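Local coordinates for protein exosome complex component Rrp42 (Archaeoglobus fulgidus, PDB 3M7N) that probably acts as a non-catalytic subunit of the RNA-degrading exosome and helps to structure the active site of its partner Rrp41, at residues D12-K17 against E204-D209; A158-T163 against Y176-R181; S186-I191 against T211-T216. All blocks are in the same frame, centred on the assembly; numbering follows the deposited sequence.

Contact 1: residues D12-K17 against E204-D209; sequences DYVLSK and EMSVGD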
ATOM      1  N   ASP H  12      33.982  -7.527   2.885  1.00 35.68           N
ATOM      2  CA  ASP H  12      35.207  -8.295   3.053  1.00 32.67           C
ATOM      3  C   ASP H  12      36.436  -7.394   3.111  1.00 35.00           C
ATOM      4  O   ASP H  12      37.341  -7.637   3.890  1.00 35.42           O
ATOM      5  CB  ASP H  12      35.372  -9.307   1.928  1.00 36.80           C
ATOM      6  CG  ASP H  12      34.477 -10.525   2.099  1.00 39.63           C
ATOM      7  OD1 ASP H  12      34.434 -11.353   1.166  1.00 34.71           O
ATOM      8  OD2 ASP H  12      33.826 -10.650   3.161  1.00 35.37           O
ATOM      9  N   TYR H  13      36.459  -6.355   2.283  1.00 33.48           N
ATOM     10  CA  TYR H  13      37.604  -5.464   2.217  1.00 35.04           C
ATOM     11  C   TYR H  13      37.787  -4.668   3.519  1.00 33.13           C
ATOM     12  O   TYR H  13      38.880  -4.619   4.075  1.00 33.18           O
ATOM     13  CB  TYR H  13      37.489  -4.519   1.025  1.00 32.03           C
ATOM     14  CG  TYR H  13      38.742  -3.700   0.835  1.00 37.00           C
ATOM     15  CD1 TYR H  13      39.951  -4.312   0.544  1.00 39.95           C
ATOM     16  CD2 TYR H  13      38.722  -2.316   0.958  1.00 35.26           C
ATOM     17  CE1 TYR H  13      41.106  -3.572   0.383  1.00 40.57           C
ATOM     18  CE2 TYR H  13      39.868  -1.571   0.794  1.00 35.92           C
ATOM     19  CZ  TYR H  13      41.059  -2.201   0.507  1.00 42.43           C
ATOM     20  OH  TYR H  13      42.207  -1.461   0.338  1.00 42.89           O
ATOM     21  N   VAL H  14      36.709  -4.061   3.998  1.00 29.44           N
ATOM     22  CA  VAL H  14      36.720  -3.374   5.277  1.00 29.35           C
ATOM     23  C   VAL H  14      37.139  -4.320   6.395  1.00 31.66           C
ATOM     24  O   VAL H  14      37.967  -3.975   7.224  1.00 33.03           O
ATOM     25  CB  VAL H  14      35.345  -2.801   5.609  1.00 28.74           C
ATOM     26  CG1 VAL H  14      35.341  -2.210   7.002  1.00 31.62           C
ATOM     27  CG2 VAL H  14      34.936  -1.758   4.570  1.00 29.75           C
ATOM     28  N   LEU H  15      36.579  -5.521   6.416  1.00 31.27           N
ATOM     29  CA  LEU H  15      36.884  -6.443   7.500  1.00 35.07           C
ATOM     30  C   LEU H  15      38.338  -6.887   7.444  1.00 32.79           C
ATOM     31  O   LEU H  15      38.983  -7.077   8.476  1.00 33.16           O
ATOM     32  CB  LEU H  15      35.921  -7.639   7.515  1.00 28.62           C
ATOM     33  CG  LEU H  15      34.489  -7.234   7.885  1.00 33.14           C
ATOM     34  CD1 LEU H  15      33.489  -8.386   7.725  1.00 34.28           C
ATOM     35  CD2 LEU H  15      34.414  -6.640   9.301  1.00 29.52           C
ATOM     36  N   SER H  16      38.854  -7.029   6.236  1.00 29.56           N
ATOM     37  CA  SER H  16      40.244  -7.430   6.047  1.00 32.07           C
ATOM     38  C   SER H  16      41.169  -6.352   6.639  1.00 37.19           C
ATOM     39  O   SER H  16      42.076  -6.645   7.412  1.00 37.31           O
ATOM     40  CB  SER H  16      40.516  -7.673   4.559  1.00 32.29           C
ATOM     41  OG  SER H  16      41.893  -7.662   4.265  1.00 46.77           O
ATOM     42  N   LYS H  17      40.895  -5.097   6.313  1.00 35.20           N
ATOM     43  CA  LYS H  17      41.653  -3.997   6.860  1.00 29.35           C
ATOM     44  C   LYS H  17      41.552  -3.920   8.379  1.00 34.49           C
ATOM     45  O   LYS H  17      42.555  -3.655   9.062  1.00 32.52           O
ATOM     46  CB  LYS H  17      41.197  -2.689   6.224  1.00 33.35           C
ATOM     47  CG  LYS H  17      41.437  -2.644   4.721  1.00 35.91           C
ATOM     48  CD  LYS H  17      42.910  -2.616   4.368  1.00 31.87           C
ATOM     49  CE  LYS H  17      43.549  -1.329   4.928  1.00 46.01           C
ATOM     50  NZ  LYS H  17      44.898  -0.998   4.331  1.00 52.10           N
ATOM     51  N   GLU H 204      32.185   1.755   4.902  1.00 28.34           N
ATOM     52  CA  GLU H 204      32.317   1.015   6.143  1.00 27.55           C
ATOM     53  C   GLU H 204      30.981   0.428   6.575  1.00 27.20           C
ATOM     54  O   GLU H 204      30.946  -0.654   7.148  1.00 25.77           O
ATOM     55  CB  GLU H 204      32.960   1.869   7.250  1.00 26.03           C
ATOM     56  CG  GLU H 204      34.449   2.140   7.010  1.00 25.77           C
ATOM     57  CD  GLU H 204      35.009   3.261   7.889  1.00 28.64           C
ATOM     58  OE1 GLU H 204      36.220   3.216   8.230  1.00 25.59           O
ATOM     59  OE2 GLU H 204      34.237   4.178   8.233  1.00 24.22           O
ATOM     60  N   MET H 205      29.885   1.127   6.292  1.00 25.05           N
ATOM     61  CA  MET H 205      28.572   0.631   6.683  1.00 24.86           C
ATOM     62  C   MET H 205      28.225  -0.677   5.951  1.00 27.20           C
ATOM     63  O   MET H 205      27.308  -1.372   6.336  1.00 29.48           O
ATOM     64  CB  MET H 205      27.488   1.680   6.435  1.00 26.09           C
ATOM     65  CG  MET H 205      27.568   2.926   7.337  1.00 30.57           C
ATOM     66  SD  MET H 205      27.537   2.604   9.114  1.00 30.72           S
ATOM     67  CE  MET H 205      25.963   1.746   9.276  1.00 26.00           C
ATOM     68  N   SER H 206      28.965  -1.016   4.905  1.00 25.43           N
ATOM     69  CA  SER H 206      28.736  -2.280   4.230  1.00 30.83           C
ATOM     70  C   SER H 206      28.826  -3.449   5.208  1.00 29.40           C
ATOM     71  O   SER H 206      28.314  -4.523   4.957  1.00 31.50           O
ATOM     72  CB  SER H 206      29.767  -2.471   3.128  1.00 32.65           C
ATOM     73  OG  SER H 206      31.020  -2.749   3.718  1.00 36.81           O
ATOM     74  N   VAL H 207      29.492  -3.237   6.328  1.00 31.17           N
ATOM     75  CA  VAL H 207      29.664  -4.294   7.309  1.00 30.79           C
ATOM     76  C   VAL H 207      28.357  -4.680   7.988  1.00 30.91           C
ATOM     77  O   VAL H 207      28.153  -5.837   8.319  1.00 37.46           O
ATOM     78  CB  VAL H 207      30.730  -3.910   8.369  1.00 33.11           C
ATOM     79  CG1 VAL H 207      30.759  -4.935   9.486  1.00 31.17           C
ATOM     80  CG2 VAL H 207      32.111  -3.793   7.710  1.00 34.10           C
ATOM     81  N   GLY H 208      27.480  -3.711   8.213  1.00 28.36           N
ATOM     82  CA  GLY H 208      26.220  -3.972   8.880  1.00 25.08           C
ATOM     83  C   GLY H 208      25.747  -2.683   9.498  1.00 31.63           C
ATOM     84  O   GLY H 208      26.524  -1.732   9.605  1.00 35.37           O
ATOM     85  N   ASP H 209      24.486  -2.625   9.900  1.00 30.86           N
ATOM     86  CA  ASP H 209      23.931  -1.378  10.416  1.00 32.86           C
ATOM     87  C   ASP H 209      23.944  -1.370  11.946  1.00 31.40           C
ATOM     88  O   ASP H 209      22.909  -1.230  12.589  1.00 32.69           O
ATOM     89  CB  ASP H 209      22.515  -1.167   9.888  1.00 35.05           C
ATOM     90  CG  ASP H 209      22.028   0.260  10.064  1.00 52.49           C
ATOM     91  OD1 ASP H 209      22.808   1.105  10.562  1.00 53.91           O
ATOM     92  OD2 ASP H 209      20.861   0.543   9.699  1.00 64.24           O
TER
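Val14 and Leu15 on one side of helix 4-19 meet Val207, close to helix 202-205, and these three residues make up most of a modest interface. No hydrogen bond or salt bridge joins the two segments, so between them there is methyl packing alone. Val14 CG1 comes within 3.7 Å of Val207 CG2, the shortest approach between the segments. The two branched side chains cross at a slant, and Val14 CB also lies close to the same methyl. Leu15 reaches Val207 from the next position along the helix: its CD2 rests 4.0 Å from both Val207 CG1 and Val207 CG2, seated between the two methyls of the valine. Both Leu15 and Val207 extend the apolar patch onto Val192 of strand 185-192. The other methyl of Val14, CG2, packs toward the backbone of 204-206, 4.1 Å from Glu204 CA and from Ser206 OG.

The polar groups beside this patch find their partners elsewhere. Ser206 OG is hydrogen-bonded to the carbonyl of Glu203, while the carboxylate of Glu204 accepts the backbone NH of Ser201 and forms a salt bridge with Arg23. Val207 O accepts a hydrogen bond from Arg11, one turn before Leu15 on helix 4-19.

A type I turn runs from Met205 to Gly208, with Gly208 N bonded to Met205 O at 3.0 Å. Gly208 takes a positive phi of 156°, where a CB would collide with the preceding carbonyl oxygen. The contact is characteristic of helix-on-loop packing: the N-terminal helix lies beside the connection between strands 195-198 and 211-216 of the C-terminal RNase PH domain.

Contact 2: residues A158-T163 against Y176-R181; sequences AALMNT and YLLPVR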
ATOM      1  N   ALA H 158      23.770  24.198  14.134  1.00 27.58           N
ATOM      2  CA  ALA H 158      24.293  25.345  13.404  1.00 30.22           C
ATOM      3  C   ALA H 158      23.145  26.227  12.884  1.00 29.55           C
ATOM      4  O   ALA H 158      23.198  27.457  12.975  1.00 29.82           O
ATOM      5  CB  ALA H 158      25.193  24.889  12.259  1.00 27.01           C
ATOM      6  N   ALA H 159      22.106  25.588  12.359  1.00 25.10           N
ATOM      7  CA  ALA H 159      20.953  26.312  11.848  1.00 27.59           C
ATOM      8  C   ALA H 159      20.246  27.069  12.963  1.00 35.26           C
ATOM      9  O   ALA H 159      19.841  28.217  12.774  1.00 34.76           O
ATOM     10  CB  ALA H 159      19.986  25.375  11.169  1.00 26.47           C
ATOM     11  N   LEU H 160      20.079  26.417  14.113  1.00 28.21           N
ATOM     12  CA  LEU H 160      19.436  27.056  15.240  1.00 29.96           C
ATOM     13  C   LEU H 160      20.249  28.266  15.708  1.00 34.23           C
ATOM     14  O   LEU H 160      19.695  29.322  16.000  1.00 30.69           O
ATOM     15  CB  LEU H 160      19.221  26.055  16.372  1.00 30.79           C
ATOM     16  CG  LEU H 160      18.073  25.084  16.092  1.00 31.90           C
ATOM     17  CD1 LEU H 160      18.086  23.917  17.077  1.00 23.65           C
ATOM     18  CD2 LEU H 160      16.718  25.828  16.085  1.00 23.26           C
ATOM     19  N   MET H 161      21.568  28.104  15.741  1.00 32.48           N
ATOM     20  CA  MET H 161      22.475  29.175  16.120  1.00 30.73           C
ATOM     21  C   MET H 161      22.468  30.344  15.124  1.00 38.57           C
ATOM     22  O   MET H 161      22.855  31.451  15.472  1.00 39.27           O
ATOM     23  CB  MET H 161      23.893  28.628  16.272  1.00 29.55           C
ATOM     24  CG  MET H 161      24.060  27.686  17.462  1.00 29.39           C
ATOM     25  SD  MET H 161      25.648  26.835  17.463  1.00 35.23           S
ATOM     26  CE  MET H 161      26.752  28.200  17.867  1.00 39.90           C
ATOM     27  N   ASN H 162      22.031  30.112  13.891  1.00 36.09           N
ATOM     28  CA  ASN H 162      21.929  31.213  12.945  1.00 34.44           C
ATOM     29  C   ASN H 162      20.499  31.554  12.553  1.00 33.77           C
ATOM     30  O   ASN H 162      20.262  32.097  11.486  1.00 35.10           O
ATOM     31  CB  ASN H 162      22.770  30.941  11.712  1.00 40.09           C
ATOM     32  CG  ASN H 162      24.256  30.829  12.036  1.00 43.32           C
ATOM     33  OD1 ASN H 162      25.017  31.775  11.815  1.00 43.46           O
ATOM     34  ND2 ASN H 162      24.680  29.664  12.553  1.00 37.15           N
ATOM     35  N   THR H 163      19.557  31.253  13.438  1.00 31.37           N
ATOM     36  CA  THR H 163      18.164  31.595  13.234  1.00 32.31           C
ATOM     37  C   THR H 163      17.818  33.017  13.681  1.00 38.73           C
ATOM     38  O   THR H 163      18.370  33.545  14.646  1.00 37.75           O
ATOM     39  CB  THR H 163      17.241  30.607  13.959  1.00 33.93           C
ATOM     40  OG1 THR H 163      17.366  29.316  13.359  1.00 31.17           O
ATOM     41  CG2 THR H 163      15.788  31.057  13.877  1.00 33.85           C
ATOM     42  N   TYR H 176      14.684  39.250  16.233  1.00 46.87           N
ATOM     43  CA  TYR H 176      15.870  38.990  17.048  1.00 44.98           C
ATOM     44  C   TYR H 176      16.435  37.595  16.815  1.00 40.84           C
ATOM     45  O   TYR H 176      15.708  36.671  16.450  1.00 36.60           O
ATOM     46  CB  TYR H 176      15.574  39.175  18.538  1.00 36.63           C
ATOM     47  CG  TYR H 176      14.489  38.270  19.057  1.00 36.53           C
ATOM     48  CD1 TYR H 176      13.157  38.598  18.887  1.00 40.70           C
ATOM     49  CD2 TYR H 176      14.795  37.087  19.717  1.00 38.16           C
ATOM     50  CE1 TYR H 176      12.152  37.774  19.352  1.00 40.27           C
ATOM     51  CE2 TYR H 176      13.787  36.259  20.199  1.00 36.42           C
ATOM     52  CZ  TYR H 176      12.471  36.614  20.008  1.00 37.85           C
ATOM     53  OH  TYR H 176      11.457  35.818  20.464  1.00 43.75           O
ATOM     54  N   LEU H 177      17.738  37.459  17.046  1.00 37.11           N
ATOM     55  CA  LEU H 177      18.396  36.165  17.058  1.00 37.64           C
ATOM     56  C   LEU H 177      17.778  35.232  18.094  1.00 41.84           C
ATOM     57  O   LEU H 177      17.549  35.622  19.241  1.00 41.39           O
ATOM     58  CB  LEU H 177      19.879  36.339  17.346  1.00 36.63           C
ATOM     59  CG  LEU H 177      20.582  37.328  16.419  1.00 42.39           C
ATOM     60  CD1 LEU H 177      22.097  37.212  16.549  1.00 46.88           C
ATOM     61  CD2 LEU H 177      20.138  37.106  14.964  1.00 43.29           C
ATOM     62  N   LEU H 178      17.493  34.000  17.678  1.00 39.87           N
ATOM     63  CA  LEU H 178      17.018  32.972  18.597  1.00 38.75           C
ATOM     64  C   LEU H 178      18.050  32.774  19.698  1.00 39.45           C
ATOM     65  O   LEU H 178      19.236  32.610  19.428  1.00 38.55           O
ATOM     66  CB  LEU H 178      16.809  31.660  17.846  1.00 36.80           C
ATOM     67  CG  LEU H 178      16.129  30.459  18.502  1.00 38.94           C
ATOM     68  CD1 LEU H 178      14.613  30.635  18.551  1.00 40.24           C
ATOM     69  CD2 LEU H 178      16.481  29.194  17.723  1.00 31.75           C
ATOM     70  N   PRO H 179      17.604  32.802  20.953  1.00 43.56           N
ATOM     71  CA  PRO H 179      18.546  32.534  22.048  1.00 40.55           C
ATOM     72  C   PRO H 179      18.937  31.056  22.091  1.00 37.11           C
ATOM     73  O   PRO H 179      18.112  30.209  22.408  1.00 36.45           O
ATOM     74  CB  PRO H 179      17.747  32.914  23.313  1.00 40.70           C
ATOM     75  CG  PRO H 179      16.498  33.628  22.817  1.00 41.45           C
ATOM     76  CD  PRO H 179      16.244  33.100  21.434  1.00 41.29           C
ATOM     77  N   VAL H 180      20.187  30.757  21.765  1.00 40.25           N
ATOM     78  CA  VAL H 180      20.699  29.395  21.873  1.00 41.65           C
ATOM     79  C   VAL H 180      21.702  29.282  23.027  1.00 38.13           C
ATOM     80  O   VAL H 180      22.704  29.983  23.047  1.00 37.81           O
ATOM     81  CB  VAL H 180      21.400  28.946  20.576  1.00 35.80           C
ATOM     82  CG1 VAL H 180      21.916  27.537  20.735  1.00 32.95           C
ATOM     83  CG2 VAL H 180      20.443  29.047  19.384  1.00 39.36           C
ATOM     84  N   ARG H 181      21.452  28.379  23.967  1.00 39.85           N
ATOM     85  CA  ARG H 181      22.280  28.319  25.168  1.00 41.25           C
ATOM     86  C   ARG H 181      23.055  27.018  25.387  1.00 37.74           C
ATOM     87  O   ARG H 181      23.599  26.793  26.463  1.00 39.07           O
ATOM     88  CB  ARG H 181      21.431  28.621  26.391  1.00 33.09           C
ATOM     89  CG  ARG H 181      20.242  27.734  26.507  1.00 40.49           C
ATOM     90  CD  ARG H 181      19.374  28.161  27.678  1.00 50.00           C
ATOM     91  NE  ARG H 181      18.154  27.365  27.768  1.00 49.23           N
ATOM     92  CZ  ARG H 181      17.246  27.495  28.728  1.00 54.76           C
ATOM     93  NH1 ARG H 181      17.418  28.402  29.691  1.00 49.42           N
ATOM     94  NH2 ARG H 181      16.167  26.713  28.721  1.00 50.49           N
TER
HETATM   95  O   HOH W   1      21.280  31.974  17.512  1.00 43.11           O
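Leu178, Thr163 and Val180 bury the most surface here, where helix 148-161 of the RNase PH fold ends and the chain returns through the small antiparallel hairpin of strands 164-165 and 176-177. Leu178 is gripped through its backbone as well as its side chain: its N donates to Thr163 O at 3.2 Å in a nearly straight bond (165°), although the donor stands above the carbonyl plane. With CG anti to the backbone N (chi1 -171°), the leucine sends CD2 against the end of the helix, 3.6 Å from Leu160 O and 3.8 Å from Leu160 CD2. Thr163 and Leu178 lie side by side and point the same way, with both Thr163 CB and Thr163 CG2 against Leu178 CB. Both side chains also touch Met64 of strand 56-67, which continues the packing into the large mixed sheet.

The hydroxyl of Thr163 turns back to the last turn of the helix, OG1 donating to Ala159 O at 2.8 Å from above the carbonyl plane. Replacing Thr163 by an alanine would probably leave Ala159 O without this side-chain donor and open a gap beside Leu178 CB where the methyl had packed. Next to it, Asn162 ND2 donates to Ala158 O at 2.7 Å, with the acceptor in the amide plane, so side chains supplement the weak main-chain bonds here.

Val180 straddles the helix terminus. Its CG1 meets Met161 CG at 3.9 Å, the side chains crossing at about a right angle, while its CG2 sits against Leu160 O. A water sits between the segments, 2.6 Å from Met161 O and 2.9 Å from Leu178 O.

Contact 3: residues S186-I191 against T211-T216; sequences SVTSLI and TLTITT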
ATOM      1  N   SER H 186      26.517  15.105  18.504  1.00 23.37           N
ATOM      2  CA  SER H 186      26.371  13.660  18.564  1.00 22.71           C
ATOM      3  C   SER H 186      27.528  12.975  17.873  1.00 21.11           C
ATOM      4  O   SER H 186      28.019  13.449  16.848  1.00 24.34           O
ATOM      5  CB  SER H 186      25.040  13.214  17.921  1.00 27.67           C
ATOM      6  OG  SER H 186      25.144  13.186  16.499  1.00 27.09           O
ATOM      7  N   VAL H 187      27.965  11.858  18.443  1.00 23.03           N
ATOM      8  CA  VAL H 187      29.065  11.070  17.900  1.00 21.76           C
ATOM      9  C   VAL H 187      28.618   9.636  17.703  1.00 23.33           C
ATOM     10  O   VAL H 187      28.229   8.951  18.651  1.00 25.25           O
ATOM     11  CB  VAL H 187      30.300  11.057  18.842  1.00 22.31           C
ATOM     12  CG1 VAL H 187      31.392  10.125  18.295  1.00 18.67           C
ATOM     13  CG2 VAL H 187      30.832  12.469  19.050  1.00 19.69           C
ATOM     14  N   THR H 188      28.734   9.164  16.471  1.00 25.45           N
ATOM     15  CA  THR H 188      28.174   7.883  16.092  1.00 22.16           C
ATOM     16  C   THR H 188      29.255   6.937  15.650  1.00 22.24           C
ATOM     17  O   THR H 188      30.064   7.265  14.783  1.00 22.74           O
ATOM     18  CB  THR H 188      27.131   8.055  14.938  1.00 25.50           C
ATOM     19  OG1 THR H 188      26.011   8.797  15.433  1.00 24.52           O
ATOM     20  CG2 THR H 188      26.678   6.704  14.396  1.00 19.16           C
ATOM     21  N   SER H 189      29.258   5.742  16.231  1.00 22.05           N
ATOM     22  CA  SER H 189      30.253   4.765  15.847  1.00 24.23           C
ATOM     23  C   SER H 189      29.649   3.492  15.260  1.00 25.32           C
ATOM     24  O   SER H 189      28.608   3.001  15.706  1.00 26.90           O
ATOM     25  CB  SER H 189      31.174   4.433  17.039  1.00 26.92           C
ATOM     26  OG  SER H 189      31.782   5.602  17.553  1.00 21.29           O
ATOM     27  N   LEU H 190      30.323   2.967  14.250  1.00 23.48           N
ATOM     28  CA  LEU H 190      30.032   1.648  13.744  1.00 25.06           C
ATOM     29  C   LEU H 190      30.659   0.620  14.712  1.00 30.62           C
ATOM     30  O   LEU H 190      31.858   0.693  15.017  1.00 29.93           O
ATOM     31  CB  LEU H 190      30.653   1.527  12.352  1.00 21.95           C
ATOM     32  CG  LEU H 190      30.172   0.518  11.317  1.00 29.20           C
ATOM     33  CD1 LEU H 190      31.356   0.018  10.493  1.00 29.31           C
ATOM     34  CD2 LEU H 190      29.444  -0.614  11.955  1.00 31.64           C
ATOM     35  N   ILE H 191      29.873  -0.337  15.201  1.00 26.59           N
ATOM     36  CA  ILE H 191      30.438  -1.379  16.054  1.00 28.18           C
ATOM     37  C   ILE H 191      30.639  -2.669  15.264  1.00 31.15           C
ATOM     38  O   ILE H 191      29.686  -3.252  14.769  1.00 30.23           O
ATOM     39  CB  ILE H 191      29.545  -1.677  17.280  1.00 30.17           C
ATOM     40  CG1 ILE H 191      29.119  -0.378  17.976  1.00 26.39           C
ATOM     41  CG2 ILE H 191      30.253  -2.609  18.236  1.00 24.99           C
ATOM     42  CD1 ILE H 191      30.277   0.484  18.469  1.00 26.23           C
ATOM     43  N   THR H 211      25.324   0.343  15.150  1.00 23.70           N
ATOM     44  CA  THR H 211      25.939   1.569  15.595  1.00 24.70           C
ATOM     45  C   THR H 211      25.629   1.948  17.046  1.00 24.79           C
ATOM     46  O   THR H 211      24.745   1.383  17.701  1.00 21.27           O
ATOM     47  CB  THR H 211      25.534   2.749  14.690  1.00 25.16           C
ATOM     48  OG1 THR H 211      24.132   2.994  14.825  1.00 24.77           O
ATOM     49  CG2 THR H 211      25.887   2.468  13.217  1.00 23.99           C
ATOM     50  N   LEU H 212      26.377   2.933  17.527  1.00 25.59           N
ATOM     51  CA  LEU H 212      26.134   3.517  18.836  1.00 24.14           C
ATOM     52  C   LEU H 212      26.310   5.023  18.686  1.00 22.81           C
ATOM     53  O   LEU H 212      27.289   5.494  18.110  1.00 23.45           O
ATOM     54  CB  LEU H 212      27.089   2.897  19.863  1.00 22.59           C
ATOM     55  CG  LEU H 212      26.983   3.052  21.391  1.00 30.32           C
ATOM     56  CD1 LEU H 212      27.994   4.029  21.910  1.00 29.27           C
ATOM     57  CD2 LEU H 212      25.590   3.384  21.905  1.00 25.42           C
ATOM     58  N   THR H 213      25.326   5.769  19.153  1.00 21.67           N
ATOM     59  CA  THR H 213      25.378   7.217  19.117  1.00 23.94           C
ATOM     60  C   THR H 213      25.360   7.775  20.541  1.00 25.12           C
ATOM     61  O   THR H 213      24.526   7.386  21.352  1.00 25.59           O
ATOM     62  CB  THR H 213      24.166   7.802  18.346  1.00 22.80           C
ATOM     63  OG1 THR H 213      24.197   7.362  16.987  1.00 25.16           O
ATOM     64  CG2 THR H 213      24.216   9.301  18.371  1.00 26.02           C
ATOM     65  N   ILE H 214      26.280   8.685  20.841  1.00 27.07           N
ATOM     66  CA  ILE H 214      26.288   9.374  22.126  1.00 24.89           C
ATOM     67  C   ILE H 214      26.300  10.870  21.873  1.00 25.05           C
ATOM     68  O   ILE H 214      27.131  11.365  21.107  1.00 24.54           O
ATOM     69  CB  ILE H 214      27.520   8.990  22.991  1.00 24.99           C
ATOM     70  CG1 ILE H 214      27.449   7.520  23.375  1.00 22.11           C
ATOM     71  CG2 ILE H 214      27.562   9.832  24.283  1.00 23.85           C
ATOM     72  CD1 ILE H 214      28.747   6.946  23.801  1.00 26.23           C
ATOM     73  N   THR H 215      25.384  11.583  22.517  1.00 20.92           N
ATOM     74  CA  THR H 215      25.323  13.029  22.399  1.00 25.60           C
ATOM     75  C   THR H 215      25.640  13.742  23.710  1.00 26.71           C
ATOM     76  O   THR H 215      25.128  13.392  24.771  1.00 29.18           O
ATOM     77  CB  THR H 215      23.942  13.483  21.905  1.00 26.65           C
ATOM     78  OG1 THR H 215      23.564  12.676  20.782  1.00 24.84           O
ATOM     79  CG2 THR H 215      23.949  14.981  21.522  1.00 17.11           C
ATOM     80  N   THR H 216      26.469  14.773  23.628  1.00 27.41           N
ATOM     81  CA  THR H 216      26.802  15.540  24.813  1.00 27.46           C
ATOM     82  C   THR H 216      26.464  17.015  24.657  1.00 28.81           C
ATOM     83  O   THR H 216      26.301  17.522  23.540  1.00 26.36           O
ATOM     84  CB  THR H 216      28.287  15.413  25.147  1.00 27.27           C
ATOM     85  OG1 THR H 216      29.046  15.960  24.069  1.00 27.50           O
ATOM     86  CG2 THR H 216      28.678  13.956  25.335  1.00 24.47           C
TER
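Strands 186-191 and 211-216 run antiparallel, their N-to-C directions 164° apart and their axes approaching to 4.5 Å, as the two central strands of a four-stranded sheet. The hydrogen-bonded pairs are Val187 with Ile214 and Ser189 with Leu212. Val187 N donates to Ile214 O at 2.8 Å, and Ile214 N to Val187 O at 2.9 Å. In the other pair Ser189 N reaches Leu212 O at 2.7 Å and Leu212 N returns to Ser189 O at 2.9 Å. Non-hydrogen-bonded pairs alternate with them: Ser186 with Thr215, Thr188 with Thr213, Leu190 with Thr211.

The face bearing Ser186, Thr188, Leu190, Thr211, Thr213 and Thr215 is rich in hydroxyls. Thr188 OG1 and Thr213 OG1 lie 2.8 Å apart across the strands, within hydrogen-bonding distance. Each is anti to its own carbonyl carbon (chi1 -66° and -62°), which turns the two oxygens toward each other, with each methyl against the other residue's oxygen. Ser186 CB packs against Thr215 OG1 and, less closely, Thr213 CG2. Thr211 CB lies 3.2 Å from Ser189 O. Helix 148-161 covers this face.

Val187, Ser189, Leu212 and Ile214 point to the other face, where Ser189 touches Leu241 of helix 235-253. Ile191 places CD1 4.2 Å from Leu212 CB and also packs on Leu241. One face is thus mostly hydroxyls, the other mostly aliphatic apart from Ser189. Asp150 OD2, hydrogen-bonded to both Ser186 OG and Thr188 OG1, links helix 148-161 to strand 186-191, and the two bonds are likely to stabilise its carboxylate as an anion.

Contact 3 is the buried core of the three, whereas contacts 1 and 2 are partly buried and lie on opposite sides of the chain's centre, their centres about 39 Å apart. Chemistry follows place: contact 3 rests on a regular ladder of backbone bonds, contact 2 mixes one main-chain bond, a shared water and apolar packing, and contact 1 has methyl packing alone. Contacts 1 and 3 touch, Leu190 packing on Glu204 and Met205; helix 4-19 thus meets the C-terminal sheet partly through helix 202-205 and partly directly, Leu15 packing on Val192. Contact 2 does not touch contact 3, yet helix 148-161 serves both: its end is in contact 2, and its earlier turns cover the sheet of contact 3.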